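Local structure of alkylpurine DNA glycosylase AlkC (Pseudomonas fluorescens, 5VHV) at residues G246-V260 with L273-L287. The protein excises alkylated purine bases from DNA as a repair glycosylase, apparently without flipping the damaged nucleotide out of the helix. Numbering follows the deposited sequence.
Sequences GAGAKAEVKIHHLMV and LSFTLESTAPAPQKL
Gln285 grips the backbone of Glu252 at both ends of its carboxamide. From its CB, CG is set between backbone N and carbonyl carbon (chi1 65°), and this setting with the extended chain beyond carries the carboxamide across, bringing Gln285 CD 3.8 Å from Glu252 N. Gln285 OE1 accepts from Glu252 N at 2.8 Å, the donor lying in the carbonyl plane on a lone pair, and also takes a bond from a water shared with Lys250 O. Gln285 NE2 donates to Glu252 O at 2.9 Å, while Thr280 N reaches that oxygen from the opposite face of its plane in a nearly straight bond (178° at the hydrogen). A leucine in place of Gln285 would probably leave Glu252 N without this acceptor and Glu252 O without its second donor. Beyond it, strands 253-265 and 270-279 form an antiparallel beta hairpin within a mixed sheet; the register between the two strands slips by one residue between His256 and Met259, a beta bulge. On one face His256 NE2 donates to Glu278 OE2 at 2.9 Å, ring and carboxylate being nearly coplanar (25°); Lys254 NZ adds a long salt bridge to the same oxygen. On the face of Ile255 and Leu277, Ile255 CD1 lies 3.8 Å from Phe275 CD2, and both side chains touch Val345.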
loop_
_atom_site.group_PDB
_atom_site.type_symbol
_atom_site.label_atom_id
_atom_site.label_comp_id
_atom_site.label_asym_id
_atom_site.label_seq_id
_atom_site.Cartn_x
_atom_site.Cartn_y
_atom_site.Cartn_z
ATOM N N GLY A 246 -21.282 -4.545 -10.011
ATOM C CA GLY A 246 -22.282 -4.466 -11.057
ATOM C C GLY A 246 -21.880 -5.064 -12.382
ATOM O O GLY A 246 -22.603 -4.874 -13.376
ATOM N N ALA A 247 -20.774 -5.813 -12.417
ATOM C CA ALA A 247 -20.209 -6.384 -13.634
ATOM C C ALA A 247 -20.005 -7.894 -13.507
ATOM O O ALA A 247 -19.055 -8.459 -14.059
ATOM C CB ALA A 247 -18.891 -5.687 -13.972
ATOM N N GLY A 248 -20.892 -8.570 -12.789
ATOM C CA GLY A 248 -20.756 -9.998 -12.595
ATOM C C GLY A 248 -21.400 -10.841 -13.685
ATOM O O GLY A 248 -21.046 -12.013 -13.849
ATOM N N ALA A 249 -22.334 -10.272 -14.437
ATOM C CA ALA A 249 -22.995 -11.026 -15.495
ATOM C C ALA A 249 -22.046 -11.232 -16.667
ATOM O O ALA A 249 -21.203 -10.386 -16.967
ATOM C CB ALA A 249 -24.259 -10.303 -15.973
ATOM N N LYS A 250 -22.197 -12.366 -17.345
ATOM C CA LYS A 250 -21.430 -12.580 -18.561
ATOM C C LYS A 250 -21.703 -11.443 -19.537
ATOM O O LYS A 250 -22.838 -10.973 -19.676
ATOM C CB LYS A 250 -21.783 -13.931 -19.186
ATOM C CG LYS A 250 -21.396 -15.119 -18.297
ATOM C CD LYS A 250 -20.610 -16.199 -19.035
ATOM C CE LYS A 250 -21.493 -17.373 -19.431
ATOM N NZ LYS A 250 -20.728 -18.400 -20.201
ATOM N N ALA A 251 -20.648 -10.978 -20.189
ATOM C CA ALA A 251 -20.787 -9.847 -21.090
ATOM C C ALA A 251 -21.510 -10.286 -22.350
ATOM O O ALA A 251 -21.148 -11.293 -22.961
ATOM C CB ALA A 251 -19.416 -9.276 -21.434
ATOM N N GLU A 252 -22.540 -9.534 -22.728
ATOM C CA GLU A 252 -23.273 -9.785 -23.966
ATOM C C GLU A 252 -22.641 -8.905 -25.037
ATOM O O GLU A 252 -23.109 -7.812 -25.352
ATOM C CB GLU A 252 -24.759 -9.507 -23.777
ATOM C CG GLU A 252 -25.441 -10.427 -22.773
ATOM C CD GLU A 252 -25.384 -11.891 -23.176
ATOM O OE1 GLU A 252 -25.277 -12.176 -24.388
ATOM O OE2 GLU A 252 -25.442 -12.759 -22.278
ATOM N N VAL A 253 -21.525 -9.392 -25.583
ATOM C CA VAL A 253 -20.709 -8.618 -26.511
ATOM C C VAL A 253 -20.037 -9.561 -27.495
ATOM O O VAL A 253 -19.876 -10.752 -27.233
ATOM C CB VAL A 253 -19.617 -7.783 -25.792
ATOM C CG1 VAL A 253 -20.225 -6.811 -24.784
ATOM C CG2 VAL A 253 -18.598 -8.701 -25.122
ATOM N N LYS A 254 -19.627 -9.004 -28.629
ATOM C CA LYS A 254 -18.699 -9.637 -29.554
ATOM C C LYS A 254 -17.413 -8.823 -29.580
ATOM O O LYS A 254 -17.443 -7.603 -29.431
ATOM C CB LYS A 254 -19.290 -9.731 -30.966
ATOM C CG LYS A 254 -20.461 -10.702 -31.067
ATOM C CD LYS A 254 -20.928 -10.910 -32.505
ATOM C CE LYS A 254 -21.609 -9.676 -33.070
ATOM N NZ LYS A 254 -22.508 -10.013 -34.222
ATOM N N ILE A 255 -16.283 -9.497 -29.747
ATOM C CA ILE A 255 -14.983 -8.835 -29.828
ATOM C C ILE A 255 -14.515 -8.879 -31.278
ATOM O O ILE A 255 -14.618 -9.924 -31.934
ATOM C CB ILE A 255 -13.965 -9.481 -28.874
ATOM C CG1 ILE A 255 -12.645 -8.719 -28.890
ATOM C CG2 ILE A 255 -13.739 -10.952 -29.211
ATOM C CD1 ILE A 255 -11.733 -9.102 -27.733
ATOM N N HIS A 256 -14.058 -7.730 -31.793
ATOM C CA HIS A 256 -13.611 -7.611 -33.180
ATOM C C HIS A 256 -12.221 -6.998 -33.247
ATOM O O HIS A 256 -11.806 -6.252 -32.353
ATOM C CB HIS A 256 -14.545 -6.730 -34.030
ATOM C CG HIS A 256 -15.975 -7.154 -33.999
ATOM N ND1 HIS A 256 -16.421 -8.311 -34.604
ATOM C CD2 HIS A 256 -17.061 -6.574 -33.441
ATOM C CE1 HIS A 256 -17.724 -8.423 -34.420
ATOM N NE2 HIS A 256 -18.137 -7.382 -33.718
ATOM N N HIS A 257 -11.513 -7.313 -34.330
ATOM C CA HIS A 257 -10.254 -6.647 -34.662
ATOM C C HIS A 257 -9.162 -6.884 -33.617
ATOM O O HIS A 257 -8.257 -6.059 -33.473
ATOM C CB HIS A 257 -10.442 -5.127 -34.835
ATOM C CG HIS A 257 -11.599 -4.734 -35.704
ATOM N ND1 HIS A 257 -11.782 -5.232 -36.974
ATOM C CD2 HIS A 257 -12.606 -3.852 -35.497
ATOM C CE1 HIS A 257 -12.876 -4.703 -37.500
ATOM N NE2 HIS A 257 -13.391 -3.859 -36.624
ATOM N N LEU A 258 -9.198 -7.970 -32.853
ATOM C CA LEU A 258 -8.231 -8.110 -31.764
ATOM C C LEU A 258 -6.837 -8.282 -32.342
ATOM O O LEU A 258 -6.628 -9.107 -33.231
ATOM C CB LEU A 258 -8.585 -9.302 -30.871
ATOM C CG LEU A 258 -7.526 -9.677 -29.814
ATOM C CD1 LEU A 258 -7.293 -8.558 -28.839
ATOM C CD2 LEU A 258 -7.893 -10.937 -29.037
ATOM N N MET A 259 -5.898 -7.468 -31.884
ATOM C CA MET A 259 -4.532 -7.613 -32.351
ATOM C C MET A 259 -3.561 -7.068 -31.320
ATOM O O MET A 259 -3.903 -6.208 -30.494
ATOM C CB MET A 259 -4.330 -6.905 -33.697
ATOM C CG MET A 259 -4.370 -5.402 -33.639
ATOM S SD MET A 259 -4.267 -4.646 -35.308
ATOM C CE MET A 259 -5.943 -4.888 -35.865
ATOM N N VAL A 260 -2.344 -7.588 -31.373
ATOM C CA VAL A 260 -1.197 -6.986 -30.707
ATOM C C VAL A 260 -0.169 -6.695 -31.785
ATOM O O VAL A 260 0.131 -7.567 -32.611
ATOM C CB VAL A 260 -0.632 -7.901 -29.606
ATOM C CG1 VAL A 260 0.647 -7.335 -29.033
ATOM C CG2 VAL A 260 -1.647 -8.070 -28.493
ATOM N N LEU A 273 -2.005 -3.178 -27.759
ATOM C CA LEU A 273 -3.156 -4.064 -27.685
ATOM C C LEU A 273 -4.392 -3.290 -28.128
ATOM O O LEU A 273 -4.684 -2.220 -27.585
ATOM C CB LEU A 273 -3.336 -4.572 -26.252
ATOM C CG LEU A 273 -4.650 -5.278 -25.937
ATOM C CD1 LEU A 273 -4.824 -6.569 -26.748
ATOM C CD2 LEU A 273 -4.697 -5.602 -24.441
ATOM N N SER A 274 -5.123 -3.818 -29.107
ATOM C CA SER A 274 -6.353 -3.140 -29.483
ATOM C C SER A 274 -7.412 -4.149 -29.909
ATOM O O SER A 274 -7.104 -5.251 -30.370
ATOM C CB SER A 274 -6.110 -2.100 -30.593
ATOM O OG SER A 274 -5.671 -2.689 -31.807
ATOM N N PHE A 275 -8.664 -3.760 -29.700
ATOM C CA PHE A 275 -9.834 -4.534 -30.099
ATOM C C PHE A 275 -11.060 -3.636 -29.953
ATOM O O PHE A 275 -11.004 -2.550 -29.358
ATOM C CB PHE A 275 -9.986 -5.801 -29.257
ATOM C CG PHE A 275 -10.004 -5.540 -27.776
ATOM C CD1 PHE A 275 -8.819 -5.430 -27.063
ATOM C CD2 PHE A 275 -11.207 -5.371 -27.098
ATOM C CE1 PHE A 275 -8.828 -5.182 -25.687
ATOM C CE2 PHE A 275 -11.221 -5.121 -25.734
ATOM C CZ PHE A 275 -10.025 -5.023 -25.029
ATOM N N THR A 276 -12.172 -4.123 -30.486
ATOM C CA THR A 276 -13.462 -3.458 -30.422
ATOM C C THR A 276 -14.464 -4.404 -29.769
ATOM O O THR A 276 -14.505 -5.594 -30.100
ATOM C CB THR A 276 -13.926 -3.069 -31.826
ATOM O OG1 THR A 276 -12.905 -2.282 -32.461
ATOM C CG2 THR A 276 -15.232 -2.270 -31.767
ATOM N N LEU A 277 -15.254 -3.881 -28.838
ATOM C CA LEU A 277 -16.352 -4.623 -28.231
ATOM C C LEU A 277 -17.658 -4.112 -28.809
ATOM O O LEU A 277 -17.892 -2.903 -28.828
ATOM C CB LEU A 277 -16.361 -4.461 -26.710
ATOM C CG LEU A 277 -15.124 -4.980 -25.985
ATOM C CD1 LEU A 277 -15.221 -4.677 -24.499
ATOM C CD2 LEU A 277 -14.949 -6.478 -26.208
ATOM N N GLU A 278 -18.493 -5.027 -29.286
ATOM C CA GLU A 278 -19.814 -4.701 -29.796
ATOM C C GLU A 278 -20.863 -5.306 -28.875
ATOM O O GLU A 278 -20.902 -6.529 -28.695
ATOM C CB GLU A 278 -20.000 -5.227 -31.216
ATOM C CG GLU A 278 -21.403 -4.955 -31.785
ATOM C CD GLU A 278 -21.762 -5.868 -32.936
ATOM O OE1 GLU A 278 -22.965 -5.970 -33.258
ATOM O OE2 GLU A 278 -20.844 -6.487 -33.511
ATOM N N SER A 279 -21.724 -4.463 -28.321
ATOM C CA SER A 279 -22.827 -4.967 -27.524
ATOM C C SER A 279 -23.808 -5.731 -28.402
ATOM O O SER A 279 -24.143 -5.314 -29.517
ATOM C CB SER A 279 -23.563 -3.835 -26.824
ATOM O OG SER A 279 -24.819 -4.291 -26.337
ATOM N N THR A 280 -24.278 -6.853 -27.879
ATOM C CA THR A 280 -25.367 -7.602 -28.494
ATOM C C THR A 280 -26.609 -7.588 -27.616
ATOM O O THR A 280 -27.525 -8.387 -27.828
ATOM C CB THR A 280 -24.932 -9.041 -28.766
ATOM O OG1 THR A 280 -24.664 -9.687 -27.521
ATOM C CG2 THR A 280 -23.667 -9.075 -29.614
ATOM N N ALA A 281 -26.664 -6.674 -26.634
ATOM C CA ALA A 281 -27.722 -6.641 -25.636
ATOM C C ALA A 281 -28.715 -5.520 -25.916
ATOM O O ALA A 281 -28.353 -4.492 -26.504
ATOM C CB ALA A 281 -27.128 -6.435 -24.239
ATOM N N PRO A 282 -29.965 -5.681 -25.464
ATOM C CA PRO A 282 -30.984 -4.645 -25.671
ATOM C C PRO A 282 -30.924 -3.490 -24.685
ATOM O O PRO A 282 -31.707 -2.544 -24.826
ATOM C CB PRO A 282 -32.296 -5.428 -25.515
ATOM C CG PRO A 282 -31.968 -6.512 -24.562
ATOM C CD PRO A 282 -30.524 -6.883 -24.819
ATOM N N ALA A 283 -30.035 -3.530 -23.702
ATOM C CA ALA A 283 -29.907 -2.474 -22.713
ATOM C C ALA A 283 -28.435 -2.268 -22.399
ATOM O O ALA A 283 -27.600 -3.124 -22.714
ATOM C CB ALA A 283 -30.672 -2.816 -21.427
ATOM N N PRO A 284 -28.082 -1.137 -21.791
ATOM C CA PRO A 284 -26.681 -0.908 -21.425
ATOM C C PRO A 284 -26.196 -1.970 -20.452
ATOM O O PRO A 284 -26.979 -2.594 -19.734
ATOM C CB PRO A 284 -26.702 0.476 -20.769
ATOM C CG PRO A 284 -27.958 1.103 -21.214
ATOM C CD PRO A 284 -28.939 -0.003 -21.409
ATOM N N GLN A 285 -24.883 -2.178 -20.436
ATOM C CA GLN A 285 -24.304 -3.143 -19.514
ATOM C C GLN A 285 -22.982 -2.622 -18.986
ATOM O O GLN A 285 -22.185 -2.033 -19.723
ATOM C CB GLN A 285 -24.131 -4.529 -20.170
ATOM C CG GLN A 285 -23.151 -4.598 -21.306
ATOM C CD GLN A 285 -23.295 -5.893 -22.113
ATOM O OE1 GLN A 285 -23.009 -6.991 -21.616
ATOM N NE2 GLN A 285 -23.754 -5.769 -23.362
ATOM N N LYS A 286 -22.773 -2.825 -17.694
ATOM C CA LYS A 286 -21.533 -2.441 -17.044
ATOM C C LYS A 286 -20.463 -3.494 -17.320
ATOM O O LYS A 286 -20.698 -4.695 -17.145
ATOM C CB LYS A 286 -21.749 -2.280 -15.540
ATOM C CG LYS A 286 -22.555 -1.037 -15.155
ATOM C CD LYS A 286 -22.712 -0.906 -13.638
ATOM C CE LYS A 286 -23.651 0.238 -13.271
ATOM N NZ LYS A 286 -24.991 0.113 -13.919
ATOM N N LEU A 287 -19.301 -3.043 -17.779
ATOM C CA LEU A 287 -18.201 -3.932 -18.123
ATOM C C LEU A 287 -16.954 -3.571 -17.334
ATOM O O LEU A 287 -16.636 -2.394 -17.144
ATOM C CB LEU A 287 -17.865 -3.864 -19.616
ATOM C CG LEU A 287 -18.981 -4.226 -20.603
ATOM C CD1 LEU A 287 -18.497 -4.147 -22.041
ATOM C CD2 LEU A 287 -19.498 -5.610 -20.309
HETATM O O HOH W 1 -23.309 -7.997 -19.106
HETATM O O HOH W 2 -26.906 -10.810 -26.338
HETATM O O HOH W 3 -22.993 -12.012 -27.703
HETATM O O HOH W 4 -7.803 -3.425 -33.248
#